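Local coordinates for protein putative oxidoreductase (Magnetospirillum magnetotacticum, PDB 3C1A) that is probably an NAD(P)-dependent oxidoreductase of the GFO/IDH/MocA family, with a Rossmann-fold nucleotide-binding domain and a C-terminal domain built on a mixed sheet, at residues Gly146-Glu154 with Phe215-Arg223; Tyr161-Leu169 with Lys201-Leu211. All blocks are in the same frame, centred on the assembly; numbering follows the deposited sequence.

Contact 1: Gly146-Glu154 with Phe215-Arg223; sequences GPILAVRSE and FSTVEAHIR
Glu-154 and Arg-223 join by a salt bridge at one end of a parallel strand pair in the mixed sheet of the GFO/IDH/MocA C-terminal domain. Glu-154 OE2 lies 2.9 Å from Arg-223 NH1. The oxygen sits at the edge of the guanidinium group, in its plane, while NH1 meets the carboxylate from above the carboxylate plane. The two planes are turned 59° apart. Both side chains run alongside each other in the same direction, because each CG is anti to its backbone N (chi1 -170° for Glu-154, -166° for Arg-223). Arg-223 NH2 is salt-bridged to Asp-208 of the neighbouring strand 204-215. An alanine in place of Arg-223 would remove the guanidinium and would probably leave Glu-154 OE2 and Asp-208 without their shared cation. Glu-154 OE1 has its own second partner, Arg-233 of strand 229-238.

Behind the salt bridge the backbones are laced by four hydrogen bonds. Ser-153 N reaches His-221 O at 2.9 Å, and Arg-223 N reaches Ser-153 O. Further back, His-221 N binds Val-151 O, and Val-151 N binds Glu-219 O at 3.2 Å. Val-151 O also accepts from a water that bonds to His-221 ND1.

Val-151, Ser-153, Ala-220 and Ile-222 share one face of the sheet. Val-151 CB rests 4.0 Å from Ala-220 CB, and helix 168-184 packs on both residues. Beyond the regular pairing, a classic beta bulge at Leu-149 and Ala-150 faces Phe-237 on the neighbouring strand. Here Ile-148 and Val-218 cross at about a right angle, with Ile-148 CG2 3.9 Å from Val-218 CG1. A water spans the widened end and donates to both Leu-149 O, at 2.8 Å, and Thr-217 O, at 2.6 Å.

Contact 2: Tyr161-Leu169 with Lys201-Leu211; sequences YRPGGVPML and KDGGEAGDVTL
Tyr-161 lies against Lys-201 and the turn that follows it. Its CB is 3.1 Å from Lys-201 O. With CG anti to the carbonyl carbon (chi1 -49°), the ring is carried slantwise across the lysine side chain. On one edge, CD1 has Glu-205 O near the ring plane at 3.8 Å. CE1, the next carbon, meets Ala-206 CB at 4.0 Å. Across the ring, CE2 touches Lys-201 CD at 3.5 Å. This methylene stands over one face in a CH-pi contact, 3.7 Å from the ring centroid and 20° off the normal. It sits toward the rim. At the tip, Tyr-161 OH has Lys-201 NZ nearby and makes a weak hydrogen bond to Asn-226 O.

The lysine leads into a type I' beta turn, Lys-201 to Gly-204, which links antiparallel strands 190-201 and 204-215 as a beta-hairpin of the C-terminal domain's mixed sheet. Pro-163 packs on this turn, with its CG against Asp-202 O and its CA against Gly-203 O. Gly-204 lies against the Tyr-161 to Arg-162 backbone, where a CB would clash with Arg-162 N. Pro-163 also belongs to a type II turn, Arg-162 to Gly-165.

No direct hydrogen bond joins the segments, but water bridges do. One accepts from Glu-205 N and donates to Arg-162 O. Two more donate to Glu-205 OE1 and accept from the Met-168 and Leu-169 amides at the start of helix 168-184. Glu-205 OE2 is salt-bridged to Arg-198. Selenomethionine Met-168 bends at its last torsion (chi3 68°), bringing CE 3.8 Å from Val-209 CG1; CE also touches Gly-207 O. Leu-169 CD1 meets Leu-211 CD2 at 3.8 Å, and helix 301-314 packs on both leucines.

Contacts 1 and 2 lie in the same mixed sheet, with centres about 25 Å apart. Strands 204-215 and 218-225 are neighbours there and follow each other in the chain. The two contacts touch directly: Arg-223 NH2 of contact 1 forms a 2.7 Å salt bridge with Asp-208 OD2 of contact 2. Ile-222 N and Leu-211 O, 2.8 Å apart, probably form a hydrogen bond between the strands. Helix 168-184 starts in contact 2 and packs farther along on Val-151 and Ala-220 of contact 1. A bound tetraethylene glycol, probably from crystallisation, lies about 4 Å from the Ser-153 side chain; it may mark a pocket.

Contact 1: Gly146-Glu154 with Phe215-Arg223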
loop_
_atom_site.group_PDB
_atom_site.type_symbol
_atom_site.label_atom_id
_atom_site.label_comp_id
_atom_site.label_asym_id
_atom_site.label_seq_id
_atom_site.Cartn_x
_atom_site.Cartn_y
_atom_site.Cartn_z
ATOM N N GLY A 146 20.341 4.575 -15.687
ATOM C CA GLY A 146 21.604 4.307 -15.051
ATOM C C GLY A 146 21.569 4.325 -13.537
ATOM O O GLY A 146 20.510 4.468 -12.893
ATOM N N PRO A 147 22.731 4.222 -12.929
ATOM C CA PRO A 147 22.738 4.193 -11.477
ATOM C C PRO A 147 21.916 5.335 -10.814
ATOM O O PRO A 147 22.005 6.515 -11.210
ATOM C CB PRO A 147 24.223 4.258 -11.153
ATOM C CG PRO A 147 24.872 3.611 -12.344
ATOM C CD PRO A 147 24.081 4.105 -13.502
ATOM N N ILE A 148 21.108 4.961 -9.831
ATOM C CA ILE A 148 20.235 5.909 -9.093
ATOM C C ILE A 148 21.057 6.838 -8.229
ATOM O O ILE A 148 21.935 6.392 -7.471
ATOM C CB ILE A 148 19.223 5.169 -8.184
ATOM C CG1 ILE A 148 18.352 4.259 -9.059
ATOM C CG2 ILE A 148 18.400 6.187 -7.307
ATOM C CD1 ILE A 148 17.442 3.275 -8.316
ATOM N N LEU A 149 20.757 8.129 -8.330
ATOM C CA LEU A 149 21.411 9.176 -7.505
ATOM C C LEU A 149 20.519 9.706 -6.391
ATOM O O LEU A 149 20.994 10.105 -5.334
ATOM C CB LEU A 149 21.781 10.369 -8.376
ATOM C CG LEU A 149 22.635 10.093 -9.610
ATOM C CD1 LEU A 149 22.620 11.287 -10.578
ATOM C CD2 LEU A 149 24.003 9.759 -9.122
ATOM N N ALA A 150 19.227 9.748 -6.675
ATOM C CA ALA A 150 18.233 10.312 -5.783
ATOM C C ALA A 150 16.861 9.813 -6.131
ATOM O O ALA A 150 16.596 9.451 -7.275
ATOM C CB ALA A 150 18.240 11.830 -5.846
ATOM N N VAL A 151 15.997 9.859 -5.116
ATOM C CA VAL A 151 14.595 9.521 -5.237
ATOM C C VAL A 151 13.791 10.565 -4.470
ATOM O O VAL A 151 14.151 10.951 -3.349
ATOM C CB VAL A 151 14.330 8.139 -4.660
ATOM C CG1 VAL A 151 12.878 7.845 -4.664
ATOM C CG2 VAL A 151 15.123 7.070 -5.403
ATOM N N ARG A 152 12.706 11.031 -5.085
ATOM C CA ARG A 152 11.787 11.847 -4.335
ATOM C C ARG A 152 10.334 11.580 -4.659
ATOM O O ARG A 152 9.973 11.189 -5.789
ATOM C CB ARG A 152 12.126 13.319 -4.550
ATOM C CG ARG A 152 11.339 13.978 -5.618
ATOM C CD ARG A 152 11.847 15.387 -5.857
ATOM N NE ARG A 152 11.294 16.316 -4.895
ATOM C CZ ARG A 152 11.515 17.620 -4.908
ATOM N NH1 ARG A 152 12.377 18.169 -5.772
ATOM N NH2 ARG A 152 10.928 18.377 -3.996
ATOM N N SER A 153 9.482 11.760 -3.656
ATOM C CA SER A 153 8.034 11.643 -3.866
ATOM C C SER A 153 7.283 12.718 -3.102
ATOM O O SER A 153 7.799 13.303 -2.142
ATOM C CB SER A 153 7.527 10.261 -3.458
ATOM O OG SER A 153 7.692 10.054 -2.060
ATOM N N GLU A 154 6.065 12.964 -3.572
ATOM C CA GLU A 154 5.137 13.908 -2.971
ATOM C C GLU A 154 3.696 13.387 -3.075
ATOM O O GLU A 154 3.193 13.022 -4.195
ATOM C CB GLU A 154 5.227 15.244 -3.710
ATOM C CG GLU A 154 4.490 16.359 -3.036
ATOM C CD GLU A 154 4.689 17.656 -3.784
ATOM O OE1 GLU A 154 4.166 17.792 -4.898
ATOM O OE2 GLU A 154 5.413 18.516 -3.265
ATOM N N PHE A 215 20.398 5.532 1.769
ATOM C CA PHE A 215 20.868 4.248 1.269
ATOM C C PHE A 215 22.272 4.469 0.743
ATOM O O PHE A 215 22.471 4.774 -0.418
ATOM C CB PHE A 215 19.995 3.774 0.141
ATOM C CG PHE A 215 18.574 3.564 0.530
ATOM C CD1 PHE A 215 17.661 4.606 0.467
ATOM C CD2 PHE A 215 18.135 2.300 0.900
ATOM C CE1 PHE A 215 16.343 4.420 0.819
ATOM C CE2 PHE A 215 16.809 2.094 1.235
ATOM C CZ PHE A 215 15.907 3.167 1.196
ATOM N N SER A 216 23.222 4.304 1.643
ATOM C CA SER A 216 24.603 4.719 1.464
ATOM C C SER A 216 24.638 6.156 0.964
ATOM O O SER A 216 24.280 7.069 1.732
ATOM C CB SER A 216 25.344 3.723 0.589
ATOM O OG SER A 216 25.399 2.481 1.270
ATOM N N THR A 217 25.014 6.371 -0.300
ATOM C CA THR A 217 25.145 7.731 -0.828
ATOM C C THR A 217 23.873 8.277 -1.519
ATOM O O THR A 217 23.902 9.375 -2.107
ATOM C CB THR A 217 26.308 7.814 -1.831
ATOM O OG1 THR A 217 26.012 6.997 -2.976
ATOM C CG2 THR A 217 27.617 7.356 -1.168
ATOM N N VAL A 218 22.766 7.537 -1.439
ATOM C CA VAL A 218 21.560 7.885 -2.186
ATOM C C VAL A 218 20.490 8.181 -1.145
ATOM O O VAL A 218 20.283 7.365 -0.241
ATOM C CB VAL A 218 21.098 6.706 -3.083
ATOM C CG1 VAL A 218 19.739 6.983 -3.734
ATOM C CG2 VAL A 218 22.138 6.373 -4.122
ATOM N N GLU A 219 19.832 9.334 -1.258
ATOM C CA GLU A 219 18.715 9.663 -0.358
ATOM C C GLU A 219 17.403 9.639 -1.084
ATOM O O GLU A 219 17.332 10.009 -2.258
ATOM C CB GLU A 219 18.887 11.032 0.278
ATOM C CG GLU A 219 19.956 11.054 1.322
ATOM C CD GLU A 219 19.943 12.305 2.135
ATOM O OE1 GLU A 219 19.451 13.337 1.632
ATOM O OE2 GLU A 219 20.417 12.247 3.292
ATOM N N ALA A 220 16.379 9.175 -0.365
ATOM C CA ALA A 220 14.979 9.214 -0.788
ATOM C C ALA A 220 14.323 10.212 0.124
ATOM O O ALA A 220 14.476 10.124 1.353
ATOM C CB ALA A 220 14.305 7.845 -0.646
ATOM N N HIS A 221 13.679 11.213 -0.451
ATOM C CA HIS A 221 12.913 12.230 0.295
ATOM C C HIS A 221 11.428 12.069 -0.041
ATOM O O HIS A 221 10.987 12.178 -1.205
ATOM C CB HIS A 221 13.341 13.663 -0.023
ATOM C CG HIS A 221 14.793 13.946 0.238
ATOM N ND1 HIS A 221 15.669 14.298 -0.762
ATOM C CD2 HIS A 221 15.520 13.933 1.380
ATOM C CE1 HIS A 221 16.873 14.482 -0.254
ATOM N NE2 HIS A 221 16.811 14.273 1.046
ATOM N N ILE A 222 10.655 11.802 0.991
ATOM C CA ILE A 222 9.237 11.532 0.850
ATOM C C ILE A 222 8.451 12.641 1.508
ATOM O O ILE A 222 8.445 12.739 2.723
ATOM C CB ILE A 222 8.882 10.211 1.551
ATOM C CG1 ILE A 222 9.576 9.026 0.857
ATOM C CG2 ILE A 222 7.361 10.032 1.753
ATOM C CD1 ILE A 222 9.470 7.684 1.690
ATOM N N ARG A 223 7.784 13.456 0.709
ATOM C CA ARG A 223 6.981 14.555 1.256
ATOM C C ARG A 223 5.485 14.182 1.355
ATOM O O ARG A 223 4.883 13.721 0.387
ATOM C CB ARG A 223 7.172 15.830 0.442
ATOM C CG ARG A 223 6.641 17.092 1.157
ATOM C CD ARG A 223 6.315 18.207 0.198
ATOM N NE ARG A 223 5.699 19.330 0.896
ATOM C CZ ARG A 223 5.002 20.295 0.295
ATOM N NH1 ARG A 223 4.844 20.323 -1.029
ATOM N NH2 ARG A 223 4.480 21.272 1.033
HETATM O O HOH W 1 23.686 10.234 -4.532
HETATM O O HOH W 2 15.720 13.355 -3.263
HETATM O O HOH W 3 5.089 11.323 -0.908
#

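Contact 2: Tyr161-Leu169 with Lys201-Leu211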
loop_
_atom_site.group_PDB
_atom_site.type_symbol
_atom_site.label_atom_id
_atom_site.label_comp_id
_atom_site.label_asym_id
_atom_site.label_seq_id
_atom_site.Cartn_x
_atom_site.Cartn_y
_atom_site.Cartn_z
ATOM N N TYR A 161 -9.240 15.904 7.924
ATOM C CA TYR A 161 -8.742 16.240 9.226
ATOM C C TYR A 161 -9.687 15.553 10.206
ATOM O O TYR A 161 -10.886 15.792 10.171
ATOM C CB TYR A 161 -8.702 17.759 9.408
ATOM C CG TYR A 161 -8.029 18.485 8.256
ATOM C CD1 TYR A 161 -6.644 18.499 8.124
ATOM C CD2 TYR A 161 -8.785 19.160 7.283
ATOM C CE1 TYR A 161 -6.025 19.175 7.052
ATOM C CE2 TYR A 161 -8.170 19.827 6.223
ATOM C CZ TYR A 161 -6.791 19.833 6.128
ATOM O OH TYR A 161 -6.181 20.479 5.067
ATOM N N ARG A 162 -9.116 14.681 11.045
ATOM C CA ARG A 162 -9.859 13.721 11.850
ATOM C C ARG A 162 -9.203 13.626 13.213
ATOM O O ARG A 162 -8.070 13.165 13.308
ATOM C CB ARG A 162 -9.767 12.340 11.211
ATOM C CG ARG A 162 -10.450 12.202 9.857
ATOM C CD ARG A 162 -10.039 10.888 9.146
ATOM N NE ARG A 162 -11.006 10.552 8.088
ATOM C CZ ARG A 162 -10.713 10.223 6.830
ATOM N NH1 ARG A 162 -9.452 10.136 6.404
ATOM N NH2 ARG A 162 -11.715 9.973 5.983
ATOM N N PRO A 163 -9.905 14.040 14.268
ATOM C CA PRO A 163 -9.370 13.871 15.614
ATOM C C PRO A 163 -9.019 12.414 15.936
ATOM O O PRO A 163 -9.855 11.543 15.812
ATOM C CB PRO A 163 -10.519 14.338 16.500
ATOM C CG PRO A 163 -11.378 15.187 15.631
ATOM C CD PRO A 163 -11.239 14.674 14.261
ATOM N N GLY A 164 -7.787 12.150 16.344
ATOM C CA GLY A 164 -7.383 10.790 16.733
ATOM C C GLY A 164 -7.267 9.855 15.545
ATOM O O GLY A 164 -7.125 8.640 15.718
ATOM N N GLY A 165 -7.326 10.415 14.336
ATOM C CA GLY A 165 -7.166 9.661 13.113
ATOM C C GLY A 165 -5.782 9.036 13.034
ATOM O O GLY A 165 -4.851 9.443 13.762
ATOM N N VAL A 166 -5.670 7.987 12.214
ATOM C CA VAL A 166 -4.375 7.361 11.900
ATOM C C VAL A 166 -3.438 8.458 11.396
ATOM O O VAL A 166 -3.768 9.173 10.439
ATOM C CB VAL A 166 -4.505 6.191 10.864
ATOM C CG1 VAL A 166 -3.163 5.592 10.517
ATOM C CG2 VAL A 166 -5.382 5.097 11.400
ATOM N N PRO A 167 -2.270 8.630 12.045
ATOM C CA PRO A 167 -1.372 9.699 11.626
ATOM C C PRO A 167 -0.956 9.582 10.192
ATOM O O PRO A 167 -0.625 8.470 9.745
ATOM C CB PRO A 167 -0.142 9.497 12.535
ATOM C CG PRO A 167 -0.656 8.787 13.668
ATOM C CD PRO A 167 -1.679 7.874 13.158
HETATM N N MSE A 168 -0.996 10.724 9.488
HETATM C CA MSE A 168 -0.563 10.854 8.084
HETATM C C MSE A 168 0.761 10.117 7.817
HETATM O O MSE A 168 0.889 9.448 6.814
HETATM C CB MSE A 168 -0.412 12.351 7.744
HETATM C CG MSE A 168 0.180 12.618 6.416
HETATM SE SE MSE A 168 0.191 14.474 5.980
HETATM C CE MSE A 168 1.542 15.036 7.360
ATOM N N LEU A 169 1.736 10.223 8.719
ATOM C CA LEU A 169 3.063 9.581 8.522
ATOM C C LEU A 169 2.852 8.084 8.234
ATOM O O LEU A 169 3.435 7.523 7.309
ATOM C CB LEU A 169 3.962 9.776 9.764
ATOM C CG LEU A 169 5.457 9.416 9.695
ATOM C CD1 LEU A 169 6.339 10.543 10.321
ATOM C CD2 LEU A 169 5.756 8.063 10.326
ATOM N N LYS A 201 -6.132 21.193 12.547
ATOM C CA LYS A 201 -7.280 21.785 11.859
ATOM C C LYS A 201 -8.519 20.926 12.099
ATOM O O LYS A 201 -8.503 19.730 11.824
ATOM C CB LYS A 201 -7.031 21.898 10.376
ATOM C CG LYS A 201 -8.082 22.683 9.673
ATOM C CD LYS A 201 -7.850 22.716 8.179
ATOM C CE LYS A 201 -6.695 23.619 7.758
ATOM N NZ LYS A 201 -6.670 23.821 6.258
ATOM N N ASP A 202 -9.584 21.531 12.615
ATOM C CA ASP A 202 -10.820 20.790 12.930
ATOM C C ASP A 202 -10.548 19.631 13.897
ATOM O O ASP A 202 -11.120 18.529 13.769
ATOM C CB ASP A 202 -11.481 20.269 11.643
ATOM C CG ASP A 202 -11.792 21.373 10.660
ATOM O OD1 ASP A 202 -11.911 22.534 11.097
ATOM O OD2 ASP A 202 -11.919 21.092 9.449
ATOM N N GLY A 203 -9.647 19.882 14.842
ATOM C CA GLY A 203 -9.247 18.882 15.835
ATOM C C GLY A 203 -8.341 17.759 15.328
ATOM O O GLY A 203 -7.931 16.914 16.129
ATOM N N GLY A 204 -8.024 17.757 14.025
ATOM C CA GLY A 204 -7.080 16.800 13.414
ATOM C C GLY A 204 -5.743 17.419 13.007
ATOM O O GLY A 204 -5.671 18.603 12.728
ATOM N N GLU A 205 -4.687 16.597 12.968
ATOM C CA GLU A 205 -3.337 17.021 12.551
ATOM C C GLU A 205 -3.355 17.587 11.127
ATOM O O GLU A 205 -3.889 16.972 10.203
ATOM C CB GLU A 205 -2.325 15.847 12.606
ATOM C CG GLU A 205 -0.831 16.289 12.665
ATOM C CD GLU A 205 0.178 15.129 12.744
ATOM O OE1 GLU A 205 0.065 14.161 11.943
ATOM O OE2 GLU A 205 1.101 15.187 13.614
ATOM N N ALA A 206 -2.736 18.749 10.972
ATOM C CA ALA A 206 -2.644 19.450 9.704
ATOM C C ALA A 206 -1.163 19.804 9.570
ATOM O O ALA A 206 -0.598 20.474 10.448
ATOM C CB ALA A 206 -3.490 20.732 9.740
ATOM N N GLY A 207 -0.528 19.339 8.499
ATOM C CA GLY A 207 0.881 19.605 8.326
ATOM C C GLY A 207 1.573 19.084 7.095
ATOM O O GLY A 207 0.944 18.614 6.139
ATOM N N ASP A 208 2.896 19.210 7.159
ATOM C CA ASP A 208 3.830 19.064 6.044
ATOM C C ASP A 208 5.093 18.424 6.596
ATOM O O ASP A 208 5.800 19.077 7.342
ATOM C CB ASP A 208 4.167 20.452 5.502
ATOM C CG ASP A 208 4.957 20.428 4.175
ATOM O OD1 ASP A 208 5.373 19.336 3.708
ATOM O OD2 ASP A 208 5.203 21.548 3.608
ATOM N N VAL A 209 5.368 17.161 6.218
ATOM C CA VAL A 209 6.528 16.441 6.719
ATOM C C VAL A 209 7.293 15.869 5.533
ATOM O O VAL A 209 6.711 15.547 4.492
ATOM C CB VAL A 209 6.167 15.340 7.719
ATOM C CG1 VAL A 209 5.289 14.277 7.052
ATOM C CG2 VAL A 209 7.423 14.704 8.329
ATOM N N THR A 210 8.614 15.875 5.656
ATOM C CA THR A 210 9.469 15.145 4.737
ATOM C C THR A 210 10.238 14.049 5.477
ATOM O O THR A 210 10.917 14.332 6.478
ATOM C CB THR A 210 10.408 16.067 3.947
ATOM O OG1 THR A 210 9.610 16.814 3.004
ATOM C CG2 THR A 210 11.432 15.205 3.161
ATOM N N LEU A 211 10.105 12.811 4.989
ATOM C CA LEU A 211 10.895 11.673 5.454
ATOM C C LEU A 211 12.145 11.526 4.604
ATOM O O LEU A 211 12.055 11.503 3.389
ATOM C CB LEU A 211 10.105 10.357 5.415
ATOM C CG LEU A 211 8.735 10.355 6.088
ATOM C CD1 LEU A 211 8.227 8.950 6.132
ATOM C CD2 LEU A 211 8.783 10.975 7.483
HETATM O O HOH W 4 -5.298 13.823 13.509
HETATM O O HOH W 5 -5.762 14.644 10.172
HETATM O O HOH W 6 -6.014 14.247 16.510
HETATM O O HOH W 7 -2.005 12.975 10.863
HETATM O O HOH W 8 1.615 12.016 10.942
#